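Local coordinates for protein beta-hexosaminidase LpqI (Mycobacterium tuberculosis H37Rv, PDB 6GFV) that hydrolyses terminal beta-1,4-linked N-acetylglucosamine from peptidoglycan fragments, a step in the recycling of the mycobacterial cell wall, at residues V326-S329 with V330-A334. Sequence-based numbering, arbitrary orientation.
Sequences VDRS and VVRVA
Val326 to Ser329 hand their carbonyl oxygens to the amides of Val330 to Val333, four successive i to i+4 hydrogen bonds within helix 323-337. The shortest is Val330 N to Val326 O at 2.9 Å, the longest Arg332 N to Arg328 O at 3.3 Å. One turn apart on the buried side, Val326 CG1 approaches Val330 CG2 at 4.3 Å, and both valines also touch helix 18-23. Asp327 turns to that helix too, its OD1 forming a salt bridge with Lys21. Arg328 and Arg332 run side by side in the same direction, Arg332 extended from CG to NE. Arg328 holds CG anti to its backbone N (chi1 -156°), which brings CG over one face of the Arg332 guanidinium, with Arg328 CD 3.9 Å from Arg332 NH2; a bend at chi3 then carries its own guanidinium away. The two guanidinium planes stand 65° apart. A water accepts from both Arg328 NH1 and Arg332 NH2, at 3.3 Å each, lying in the plane of the Arg332 group at its edge. The charge of Arg332 is probably balanced by its salt bridges, NH1 to Asp295 and NH2 to Asp262, which should also fix the rotation of the group. Ser329 OG, near the same guanidinium plane, hydrogen-bonds to Asp295 as well, so residues three apart on the helix share one carboxylate. This is an amphipathic alpha-helix near the chain's C-terminal end, packed against helix 18-23 of the TIM-barrel-type glycoside hydrolase family 3 domain, away from the residues that probably bind substrate.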
loop_
_atom_site.group_PDB
_atom_site.type_symbol
_atom_site.label_atom_id
_atom_site.label_comp_id
_atom_site.label_asym_id
_atom_site.label_seq_id
_atom_site.Cartn_x
_atom_site.Cartn_y
_atom_site.Cartn_z
ATOM N N VAL A 326 11.545 -5.954 12.774
ATOM C CA VAL A 326 11.393 -6.825 11.613
ATOM C C VAL A 326 10.411 -7.979 11.870
ATOM O O VAL A 326 9.531 -8.244 11.058
ATOM C CB VAL A 326 12.755 -7.397 11.182
ATOM C CG1 VAL A 326 12.595 -8.415 10.067
ATOM C CG2 VAL A 326 13.673 -6.275 10.742
ATOM N N ASP A 327 10.551 -8.652 13.005
ATOM C CA ASP A 327 9.661 -9.761 13.329
ATOM C C ASP A 327 8.197 -9.324 13.420
ATOM O O ASP A 327 7.315 -10.032 12.946
ATOM C CB ASP A 327 10.069 -10.426 14.646
ATOM C CG ASP A 327 11.326 -11.261 14.524
ATOM O OD1 ASP A 327 11.799 -11.495 13.394
ATOM O OD2 ASP A 327 11.839 -11.693 15.577
ATOM N N ARG A 328 7.949 -8.170 14.036
ATOM C CA ARG A 328 6.594 -7.662 14.209
ATOM C C ARG A 328 5.914 -7.397 12.862
ATOM O O ARG A 328 4.742 -7.677 12.687
ATOM C CB ARG A 328 6.608 -6.378 15.044
ATOM C CG ARG A 328 5.308 -6.085 15.759
ATOM C CD ARG A 328 5.425 -4.876 16.709
ATOM N NE ARG A 328 6.522 -4.985 17.672
ATOM C CZ ARG A 328 7.572 -4.164 17.714
ATOM N NH1 ARG A 328 7.676 -3.158 16.858
ATOM N NH2 ARG A 328 8.518 -4.343 18.621
ATOM N N SER A 329 6.666 -6.839 11.927
ATOM C CA SER A 329 6.156 -6.596 10.589
ATOM C C SER A 329 5.972 -7.893 9.798
ATOM O O SER A 329 5.023 -8.009 9.035
ATOM C CB SER A 329 7.077 -5.646 9.835
ATOM O OG SER A 329 6.931 -4.327 10.314
ATOM N N VAL A 330 6.866 -8.862 9.974
ATOM C CA VAL A 330 6.696 -10.150 9.304
ATOM C C VAL A 330 5.402 -10.841 9.740
ATOM O O VAL A 330 4.732 -11.482 8.932
ATOM C CB VAL A 330 7.893 -11.112 9.542
ATOM C CG1 VAL A 330 7.556 -12.522 9.057
ATOM C CG2 VAL A 330 9.141 -10.599 8.833
ATOM N N VAL A 331 5.032 -10.677 11.004
ATOM C CA VAL A 331 3.796 -11.268 11.516
ATOM C C VAL A 331 2.579 -10.585 10.906
ATOM O O VAL A 331 1.599 -11.235 10.568
ATOM C CB VAL A 331 3.725 -11.193 13.069
ATOM C CG1 VAL A 331 2.359 -11.641 13.578
ATOM C CG2 VAL A 331 4.835 -12.032 13.690
ATOM N N ARG A 332 2.661 -9.273 10.743
ATOM C CA ARG A 332 1.577 -8.521 10.132
ATOM C C ARG A 332 1.373 -8.922 8.676
ATOM O O ARG A 332 0.248 -9.006 8.199
ATOM C CB ARG A 332 1.845 -7.016 10.234
ATOM C CG ARG A 332 1.612 -6.457 11.605
ATOM C CD ARG A 332 1.452 -4.961 11.564
ATOM N NE ARG A 332 1.454 -4.389 12.905
ATOM C CZ ARG A 332 2.520 -3.841 13.476
ATOM N NH1 ARG A 332 3.660 -3.775 12.819
ATOM N NH2 ARG A 332 2.439 -3.337 14.697
ATOM N N VAL A 333 2.462 -9.192 7.968
ATOM C CA VAL A 333 2.305 -9.505 6.562
ATOM C C VAL A 333 1.803 -10.950 6.406
ATOM O O VAL A 333 0.983 -11.221 5.536
ATOM C CB VAL A 333 3.608 -9.235 5.760
ATOM C CG1 VAL A 333 4.042 -7.791 5.953
ATOM C CG2 VAL A 333 4.711 -10.148 6.161
ATOM N N ALA A 334 2.218 -11.856 7.290
ATOM C CA ALA A 334 1.665 -13.208 7.258
ATOM C C ALA A 334 0.146 -13.183 7.452
ATOM O O ALA A 334 -0.588 -13.881 6.752
ATOM C CB ALA A 334 2.328 -14.091 8.319
HETATM O O HOH W 1 5.114 -1.615 15.518
#